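Side-chain contacts in 3-oxo-tetronate kinase (Haemophilus influenzae, PDB 1YZY), which catalyses the ATP-dependent phosphorylation of 3-oxo-tetronate to 3-oxo-tetronate 4-phosphate, a kinase step in carbohydrate metabolism: residues Ala150-Leu155 and Tyr193-Ala198; Phe241-Gly246 and Asp389-Leu394; Val380-Ala385 and Glu406-Met411. One frame throughout, in Å; residues are numbered along the deposited sequence.

Contact 1 of 3, residues Ala150-Leu155 and Tyr193-Ala198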
loop_
_atom_site.group_PDB
_atom_site.type_symbol
_atom_site.label_atom_id
_atom_site.label_comp_id
_atom_site.label_asym_id
_atom_site.label_seq_id
_atom_site.Cartn_x
_atom_site.Cartn_y
_atom_site.Cartn_z
ATOM N N ALA A 150 2.944 -25.074 -6.531
ATOM C CA ALA A 150 2.721 -24.535 -5.194
ATOM C C ALA A 150 3.968 -24.584 -4.315
ATOM O O ALA A 150 3.996 -23.984 -3.246
ATOM C CB ALA A 150 1.569 -25.270 -4.524
ATOM N N ASN A 151 5.004 -25.274 -4.783
ATOM C CA ASN A 151 6.262 -25.427 -4.046
ATOM C C ASN A 151 7.175 -24.206 -4.228
ATOM O O ASN A 151 7.739 -23.989 -5.305
ATOM C CB ASN A 151 6.969 -26.713 -4.510
ATOM C CG ASN A 151 8.155 -27.091 -3.643
ATOM O OD1 ASN A 151 9.253 -26.584 -3.807
ATOM N ND2 ASN A 151 7.941 -28.028 -2.740
ATOM N N LEU A 152 7.343 -23.444 -3.149
ATOM C CA LEU A 152 8.148 -22.230 -3.148
ATOM C C LEU A 152 9.626 -22.381 -3.456
ATOM O O LEU A 152 10.223 -21.483 -4.053
ATOM C CB LEU A 152 7.954 -21.457 -1.833
ATOM C CG LEU A 152 6.555 -20.867 -1.622
ATOM C CD1 LEU A 152 6.329 -20.481 -0.160
ATOM C CD2 LEU A 152 6.378 -19.659 -2.535
ATOM N N MET A 153 10.245 -23.452 -2.965
ATOM C CA MET A 153 11.662 -23.682 -3.238
ATOM C C MET A 153 11.850 -23.898 -4.742
ATOM O O MET A 153 12.868 -23.511 -5.301
ATOM C CB MET A 153 12.199 -24.899 -2.480
ATOM C CG MET A 153 12.285 -24.747 -0.972
ATOM S SD MET A 153 10.689 -24.858 -0.174
ATOM C CE MET A 153 10.263 -26.556 -0.463
ATOM N N ARG A 154 10.875 -24.551 -5.373
ATOM C CA ARG A 154 10.920 -24.818 -6.809
ATOM C C ARG A 154 10.665 -23.545 -7.610
ATOM O O ARG A 154 11.290 -23.325 -8.652
ATOM C CB ARG A 154 9.910 -25.909 -7.212
ATOM C CG ARG A 154 10.328 -27.328 -6.810
ATOM C CD ARG A 154 9.623 -28.400 -7.627
ATOM N NE ARG A 154 8.159 -28.375 -7.514
ATOM C CZ ARG A 154 7.434 -29.258 -6.829
ATOM N NH1 ARG A 154 8.016 -30.250 -6.161
ATOM N NH2 ARG A 154 6.116 -29.184 -6.859
ATOM N N LEU A 155 9.718 -22.738 -7.135
ATOM C CA LEU A 155 9.380 -21.475 -7.782
ATOM C C LEU A 155 10.568 -20.529 -7.728
ATOM O O LEU A 155 10.903 -19.888 -8.725
ATOM C CB LEU A 155 8.186 -20.818 -7.093
ATOM C CG LEU A 155 6.843 -21.493 -7.281
ATOM C CD1 LEU A 155 5.826 -20.834 -6.376
ATOM C CD2 LEU A 155 6.421 -21.434 -8.749
ATOM N N TYR A 193 18.922 -18.928 0.000
ATOM C CA TYR A 193 17.628 -18.477 0.522
ATOM C C TYR A 193 16.961 -19.626 1.271
ATOM O O TYR A 193 17.221 -20.804 0.991
ATOM C CB TYR A 193 16.675 -18.029 -0.595
ATOM C CG TYR A 193 17.348 -17.691 -1.901
ATOM C CD1 TYR A 193 17.391 -18.624 -2.939
ATOM C CD2 TYR A 193 17.971 -16.450 -2.090
ATOM C CE1 TYR A 193 18.041 -18.338 -4.128
ATOM C CE2 TYR A 193 18.625 -16.152 -3.275
ATOM C CZ TYR A 193 18.656 -17.100 -4.288
ATOM O OH TYR A 193 19.311 -16.816 -5.455
ATOM N N ALA A 194 16.034 -19.272 2.155
ATOM C CA ALA A 194 15.318 -20.253 2.949
ATOM C C ALA A 194 13.850 -19.937 3.111
ATOM O O ALA A 194 13.498 -18.899 3.665
ATOM C CB ALA A 194 15.957 -20.367 4.323
ATOM N N VAL A 195 13.003 -20.827 2.604
ATOM C CA VAL A 195 11.555 -20.711 2.747
ATOM C C VAL A 195 11.285 -21.157 4.195
ATOM O O VAL A 195 12.009 -21.998 4.739
ATOM C CB VAL A 195 10.807 -21.661 1.762
ATOM C CG1 VAL A 195 9.300 -21.658 2.022
ATOM C CG2 VAL A 195 11.083 -21.248 0.332
ATOM N N VAL A 196 10.307 -20.540 4.846
ATOM C CA VAL A 196 9.979 -20.896 6.217
ATOM C C VAL A 196 8.470 -21.104 6.315
ATOM O O VAL A 196 7.676 -20.276 5.857
ATOM C CB VAL A 196 10.441 -19.813 7.224
ATOM C CG1 VAL A 196 10.198 -20.277 8.657
ATOM C CG2 VAL A 196 11.916 -19.496 7.041
ATOM N N ASP A 197 8.088 -22.258 6.851
ATOM C CA ASP A 197 6.692 -22.618 7.019
ATOM C C ASP A 197 5.946 -21.710 7.997
ATOM O O ASP A 197 6.552 -21.027 8.831
ATOM C CB ASP A 197 6.591 -24.063 7.514
ATOM C CG ASP A 197 6.695 -25.081 6.398
ATOM O OD1 ASP A 197 6.892 -24.693 5.229
ATOM O OD2 ASP A 197 6.558 -26.283 6.698
ATOM N N ALA A 198 4.620 -21.749 7.919
ATOM C CA ALA A 198 3.763 -20.972 8.806
ATOM C C ALA A 198 2.316 -21.291 8.503
ATOM O O ALA A 198 1.764 -20.819 7.513
ATOM C CB ALA A 198 4.017 -19.477 8.640
#
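Leu152 and Met153 meet Val195 without any flat group between them; the flat pair in the helix segment, Asn151 and Arg154, lies away from the contact. There, Asn151 CB lies 3.4 Å above the plane of the Arg154 guanidinium, offset toward the rim of one face, while the Asn151 amide caps the helix. Its OD1, at the N-cap position, accepts from Arg154 N at 3.0 Å, with the donor in the carbonyl plane; the bond is bent, its N-H...O angle 144°. Asparagine suits this place because its short side chain can fold over to the backbone N-H of the third helical residue.

The contact itself is wholly apolar. Val195 presents both methyls to the helix: with CG1 anti to the backbone N (chi1 173°), CG2 stands beside that N, and the fork is met by two consecutive helical residues. CG2 is shared, lying 3.7 Å from Met153 SD and 3.8 Å from Leu152 CB, whereas CG1 takes Leu152 CD1 at 3.9 Å. Both helical side chains run at about a right angle to the valine. In Met153, chi1 and a bend at chi2 (75°) bring the sulfur round to the valine, and chi3 directs only the terminal methyl; so flexible a residue suits a partly exposed margin. A beta-branched valine is at home on a strand and offers a compact, rigid pair of methyls.

Val195 and Leu152 also pack on Ile122 of strand 120-123, and Met153 and Val195 on Thr164 of strand 164-167. The start of helix 152-159 thus rests on the small parallel sheet whose middle strand is 193-196.

Contact 2 of 3, residues Phe241-Gly246 and Asp389-Leu394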
loop_
_atom_site.group_PDB
_atom_site.type_symbol
_atom_site.label_atom_id
_atom_site.label_comp_id
_atom_site.label_asym_id
_atom_site.label_seq_id
_atom_site.Cartn_x
_atom_site.Cartn_y
_atom_site.Cartn_z
ATOM N N PHE A 241 -0.929 9.451 14.177
ATOM C CA PHE A 241 -1.483 10.784 13.976
ATOM C C PHE A 241 -2.778 10.878 13.179
ATOM O O PHE A 241 -3.139 9.977 12.415
ATOM C CB PHE A 241 -0.430 11.701 13.338
ATOM C CG PHE A 241 -0.180 11.430 11.868
ATOM C CD1 PHE A 241 -1.027 11.956 10.887
ATOM C CD2 PHE A 241 0.909 10.660 11.464
ATOM C CE1 PHE A 241 -0.796 11.721 9.530
ATOM C CE2 PHE A 241 1.151 10.419 10.110
ATOM C CZ PHE A 241 0.292 10.952 9.141
ATOM N N THR A 242 -3.463 11.999 13.371
ATOM C CA THR A 242 -4.696 12.347 12.663
ATOM C C THR A 242 -4.536 13.836 12.273
ATOM O O THR A 242 -3.570 14.490 12.674
ATOM C CB THR A 242 -5.992 12.121 13.525
ATOM O OG1 THR A 242 -5.863 12.737 14.815
ATOM C CG2 THR A 242 -6.268 10.652 13.697
ATOM N N PRO A 243 -5.409 14.359 11.403
ATOM C CA PRO A 243 -5.246 15.769 11.049
ATOM C C PRO A 243 -5.496 16.689 12.237
ATOM O O PRO A 243 -6.297 16.374 13.119
ATOM C CB PRO A 243 -6.329 15.976 9.991
ATOM C CG PRO A 243 -6.460 14.641 9.369
ATOM C CD PRO A 243 -6.454 13.741 10.573
ATOM N N THR A 244 -4.761 17.789 12.295
ATOM C CA THR A 244 -4.973 18.766 13.352
ATOM C C THR A 244 -6.096 19.672 12.848
ATOM O O THR A 244 -6.387 19.686 11.649
ATOM C CB THR A 244 -3.704 19.601 13.640
ATOM O OG1 THR A 244 -2.915 19.725 12.445
ATOM C CG2 THR A 244 -2.878 18.951 14.753
ATOM N N LYS A 245 -6.754 20.387 13.758
ATOM C CA LYS A 245 -7.849 21.279 13.371
ATOM C C LYS A 245 -7.480 22.236 12.239
ATOM O O LYS A 245 -6.529 23.022 12.350
ATOM C CB LYS A 245 -8.368 22.065 14.578
ATOM C CG LYS A 245 -9.609 21.460 15.233
ATOM C CD LYS A 245 -10.901 22.131 14.760
ATOM C CE LYS A 245 -11.128 21.989 13.258
ATOM N NZ LYS A 245 -11.171 20.569 12.802
ATOM N N GLY A 246 -8.266 22.165 11.167
ATOM C CA GLY A 246 -8.062 22.995 9.992
ATOM C C GLY A 246 -9.242 22.864 9.049
ATOM O O GLY A 246 -10.214 22.178 9.367
ATOM N N ASP A 389 2.511 20.439 5.605
ATOM C CA ASP A 389 1.438 20.038 6.511
ATOM C C ASP A 389 0.049 19.900 5.899
ATOM O O ASP A 389 -0.882 20.606 6.298
ATOM C CB ASP A 389 1.364 21.000 7.700
ATOM C CG ASP A 389 2.571 20.898 8.627
ATOM O OD1 ASP A 389 3.356 19.928 8.504
ATOM O OD2 ASP A 389 2.728 21.796 9.487
ATOM N N ILE A 390 -0.101 18.977 4.958
ATOM C CA ILE A 390 -1.385 18.742 4.312
ATOM C C ILE A 390 -1.782 17.291 4.561
ATOM O O ILE A 390 -0.984 16.383 4.326
ATOM C CB ILE A 390 -1.305 18.992 2.777
ATOM C CG1 ILE A 390 -0.853 20.432 2.484
ATOM C CG2 ILE A 390 -2.645 18.692 2.116
ATOM C CD1 ILE A 390 -1.818 21.517 2.936
ATOM N N PHE A 391 -3.013 17.078 5.019
ATOM C CA PHE A 391 -3.508 15.740 5.306
ATOM C C PHE A 391 -4.509 15.280 4.262
ATOM O O PHE A 391 -5.292 16.079 3.745
ATOM C CB PHE A 391 -4.139 15.691 6.705
ATOM C CG PHE A 391 -3.191 16.089 7.817
ATOM C CD1 PHE A 391 -2.437 15.128 8.489
ATOM C CD2 PHE A 391 -3.031 17.425 8.172
ATOM C CE1 PHE A 391 -1.536 15.493 9.498
ATOM C CE2 PHE A 391 -2.133 17.798 9.179
ATOM C CZ PHE A 391 -1.384 16.825 9.840
ATOM N N LEU A 392 -4.464 13.992 3.932
ATOM C CA LEU A 392 -5.371 13.410 2.941
ATOM C C LEU A 392 -5.873 12.015 3.335
ATOM O O LEU A 392 -5.157 11.237 3.962
ATOM C CB LEU A 392 -4.685 13.313 1.573
ATOM C CG LEU A 392 -3.822 14.469 1.061
ATOM C CD1 LEU A 392 -2.430 14.432 1.713
ATOM C CD2 LEU A 392 -3.698 14.358 -0.448
ATOM N N ALA A 393 -7.119 11.725 2.982
ATOM C CA ALA A 393 -7.740 10.433 3.237
ATOM C C ALA A 393 -8.236 9.998 1.867
ATOM O O ALA A 393 -9.215 10.538 1.350
ATOM C CB ALA A 393 -8.910 10.568 4.206
ATOM N N LEU A 394 -7.518 9.053 1.268
ATOM C CA LEU A 394 -7.845 8.550 -0.060
ATOM C C LEU A 394 -8.645 7.255 0.032
ATOM O O LEU A 394 -8.107 6.207 0.403
ATOM C CB LEU A 394 -6.546 8.328 -0.840
ATOM C CG LEU A 394 -5.505 9.445 -0.669
ATOM C CD1 LEU A 394 -4.200 9.056 -1.346
ATOM C CD2 LEU A 394 -6.027 10.775 -1.217
#
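Phe391 is the hub of this contact, and the loop segment Phe241-Thr244 lies over one face of its ring and along part of the edge. Pro243 takes the face: its CA stands 3.8 Å from the centroid of the Phe391 ring and 8° off the normal, a nearly centred CH-pi contact. The proline ring, puckered C-gamma exo, continues over the root of the side chain, with Pro243 CG 3.7 Å from Phe391 CB. Proline fits here because its ring is compact and conformationally restricted, and its CA-H, next to the amide, is a comparatively polarised C-H donor to a pi face.

The two phenylalanines use different torsions to meet. Phe391 has CG anti to the carbonyl carbon, beside the backbone N (chi1 -58°), which swings its ring off the strand toward the loop. Phe241 takes the more hindered setting, with CG between its backbone N and carbonyl carbon (chi1 74°), and so brings CD1 and CE1 to the rim of the other ring. Phe241 CD1 is 3.8 Å from Phe391 CE1, close to the plane of the Phe391 ring. On the Pro243 side of that ring, obliquely above its CE2 corner, Thr244 OG1 comes to 3.9 Å from Phe391 CE2; this is van der Waals contact alone, and the threonine is otherwise on the exposed side.

The loop between helix 221-232 and strand 248-252 thereby lies against strand 391-395, which pairs through Phe391 with Phe350 of strand 349-353 and through Leu392 with Leu383 of strand 380-385. Pro243 also packs on Trp382 and Phe412, and Phe241 on His371 of strand 369-375.

Contact 3 of 3, residues Val380-Ala385 and Glu406-Met411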
loop_
_atom_site.group_PDB
_atom_site.type_symbol
_atom_site.label_atom_id
_atom_site.label_comp_id
_atom_site.label_asym_id
_atom_site.label_seq_id
_atom_site.Cartn_x
_atom_site.Cartn_y
_atom_site.Cartn_z
ATOM N N VAL A 380 -7.820 2.461 4.487
ATOM C CA VAL A 380 -7.916 3.915 4.413
ATOM C C VAL A 380 -7.284 4.639 5.610
ATOM O O VAL A 380 -7.974 5.011 6.556
ATOM C CB VAL A 380 -9.387 4.391 4.284
ATOM C CG1 VAL A 380 -9.430 5.846 3.849
ATOM C CG2 VAL A 380 -10.149 3.526 3.297
ATOM N N PRO A 381 -5.950 4.768 5.626
ATOM C CA PRO A 381 -5.320 5.467 6.749
ATOM C C PRO A 381 -5.281 6.991 6.505
ATOM O O PRO A 381 -5.577 7.466 5.398
ATOM C CB PRO A 381 -3.908 4.877 6.750
ATOM C CG PRO A 381 -3.644 4.661 5.299
ATOM C CD PRO A 381 -4.941 4.053 4.818
ATOM N N TRP A 382 -4.982 7.753 7.550
ATOM C CA TRP A 382 -4.856 9.195 7.414
ATOM C C TRP A 382 -3.435 9.411 6.917
ATOM O O TRP A 382 -2.515 8.704 7.339
ATOM C CB TRP A 382 -5.061 9.904 8.761
ATOM C CG TRP A 382 -6.427 10.481 8.908
ATOM C CD1 TRP A 382 -7.379 10.124 9.822
ATOM C CD2 TRP A 382 -7.025 11.483 8.070
ATOM N NE1 TRP A 382 -8.540 10.834 9.600
ATOM C CE2 TRP A 382 -8.350 11.675 8.531
ATOM C CE3 TRP A 382 -6.573 12.235 6.973
ATOM C CZ2 TRP A 382 -9.229 12.590 7.931
ATOM C CZ3 TRP A 382 -7.446 13.143 6.378
ATOM C CH2 TRP A 382 -8.761 13.311 6.859
ATOM N N LEU A 383 -3.257 10.373 6.018
ATOM C CA LEU A 383 -1.944 10.658 5.457
ATOM C C LEU A 383 -1.534 12.110 5.693
ATOM O O LEU A 383 -2.336 12.938 6.099
ATOM C CB LEU A 383 -1.964 10.404 3.945
ATOM C CG LEU A 383 -2.428 9.073 3.348
ATOM C CD1 LEU A 383 -2.596 9.210 1.826
ATOM C CD2 LEU A 383 -1.426 7.976 3.673
ATOM N N LYS A 384 -0.254 12.387 5.513
ATOM C CA LYS A 384 0.249 13.738 5.615
ATOM C C LYS A 384 1.421 13.794 4.673
ATOM O O LYS A 384 2.314 12.959 4.738
ATOM C CB LYS A 384 0.705 14.130 7.011
ATOM C CG LYS A 384 0.972 15.641 7.082
ATOM C CD LYS A 384 1.617 16.088 8.372
ATOM C CE LYS A 384 3.125 15.888 8.352
ATOM N NZ LYS A 384 3.788 16.675 7.272
ATOM N N ALA A 385 1.384 14.757 3.762
ATOM C CA ALA A 385 2.434 14.933 2.780
ATOM C C ALA A 385 3.771 15.142 3.462
ATOM O O ALA A 385 3.830 15.634 4.586
ATOM C CB ALA A 385 2.103 16.123 1.890
ATOM N N GLU A 406 -18.285 11.247 7.358
ATOM C CA GLU A 406 -18.350 11.916 8.658
ATOM C C GLU A 406 -17.416 11.263 9.678
ATOM O O GLU A 406 -16.799 11.958 10.495
ATOM C CB GLU A 406 -19.785 11.983 9.192
ATOM C CG GLU A 406 -20.460 10.655 9.456
ATOM C CD GLU A 406 -21.793 10.828 10.176
ATOM O OE1 GLU A 406 -21.796 11.310 11.334
ATOM O OE2 GLU A 406 -22.842 10.492 9.577
ATOM N N TYR A 407 -17.296 9.938 9.610
ATOM C CA TYR A 407 -16.423 9.196 10.523
ATOM C C TYR A 407 -14.964 9.631 10.396
ATOM O O TYR A 407 -14.286 9.845 11.407
ATOM C CB TYR A 407 -16.525 7.684 10.296
ATOM C CG TYR A 407 -15.709 6.901 11.294
ATOM C CD1 TYR A 407 -15.973 7.001 12.662
ATOM C CD2 TYR A 407 -14.631 6.118 10.887
ATOM C CE1 TYR A 407 -15.181 6.350 13.600
ATOM C CE2 TYR A 407 -13.828 5.456 11.820
ATOM C CZ TYR A 407 -14.108 5.580 13.178
ATOM O OH TYR A 407 -13.313 4.957 14.117
ATOM N N ALA A 408 -14.476 9.699 9.159
ATOM C CA ALA A 408 -13.111 10.121 8.884
ATOM C C ALA A 408 -12.799 11.432 9.610
ATOM O O ALA A 408 -11.678 11.649 10.075
ATOM C CB ALA A 408 -12.924 10.297 7.392
ATOM N N GLN A 409 -13.802 12.305 9.691
ATOM C CA GLN A 409 -13.667 13.598 10.355
ATOM C C GLN A 409 -13.888 13.510 11.864
ATOM O O GLN A 409 -13.225 14.199 12.644
ATOM C CB GLN A 409 -14.663 14.588 9.763
ATOM C CG GLN A 409 -14.565 14.706 8.268
ATOM C CD GLN A 409 -15.519 15.725 7.709
ATOM O OE1 GLN A 409 -16.366 15.404 6.880
ATOM N NE2 GLN A 409 -15.377 16.973 8.150
ATOM N N GLY A 410 -14.845 12.680 12.264
ATOM C CA GLY A 410 -15.147 12.519 13.670
ATOM C C GLY A 410 -13.964 12.204 14.566
ATOM O O GLY A 410 -13.908 12.690 15.693
ATOM N N MET A 411 -13.019 11.399 14.090
ATOM C CA MET A 411 -11.872 11.039 14.917
ATOM C C MET A 411 -10.890 12.151 15.286
ATOM O O MET A 411 -10.211 12.044 16.310
ATOM C CB MET A 411 -11.133 9.817 14.357
ATOM C CG MET A 411 -10.535 9.976 12.971
ATOM S SD MET A 411 -9.820 8.409 12.425
ATOM C CE MET A 411 -11.312 7.554 11.910
#
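Trp382 of strand 380-385, within the nucleotide-binding C-terminal domain, points its indole at Ala408 of helix 404-410 and at Met411, which follows in the chain, so that the strand is joined to the helix near the C terminus. The contact is made along the indole edge and is of two kinds: a side-chain to backbone hydrogen bond, and a Met-aromatic contact. The large ring of the tryptophan also packs on Ile351 and Ala393 of the strands nearby.

Trp382 NE1 donates to Ala408 O at 3.3 Å, with an N-H...O angle of 138°. The oxygen stays in the plane of the indole, and it is also near the benzene half: Trp382 CZ2 lies 3.4 Å from Ala408 O. The small Ala408 side chain suits the close approach of the helix, its CB standing 4.4 Å from Trp382 CZ2. Met411 sits farther along the same edge. Its CG lies between the backbone N and the carbonyl carbon (chi1 62°), and this torsion with an extended chi2 carries SD to the pyrrole ring; the bend at chi3 turns only CE. Met411 SD is 3.9 Å from Trp382 NE1 and 4.8 Å from the centroid of the five-membered ring, 85° off its normal.

Two electron-rich atoms, a carbonyl oxygen and a thioether sulfur, therefore face the N-H edge of the tryptophan, which is the positive part of an indole; the arrangement is consistent with a favourable electrostatic fit. The hydrogen bond is long and bent, so its strength is probably modest, yet it gives the N-H of a buried indole an acceptor.

Overall arrangement
From the N terminus, contact 1 comes first: it closes a loop of 37 residues, mostly helix, within the sugar-binding N-terminal domain. Contacts 2 and 3 follow. Contact 2 opens with the loop 241-246 and closes only at 389-394; contact 3 opens inside this interval at 380-385 and closes at 406-411, so the two cross. They touch, with centres 7 Å apart, because strands 380-385 and 391-395 are neighbours joined by backbone hydrogen bonds, and together they tie the loop between helix 221-232 and strand 248-252, and the last helix, to these strands. Contact 1 lies on the opposite side of the chain's centre, its centre 41 Å from that of contact 2 and 38 Å from that of contact 3.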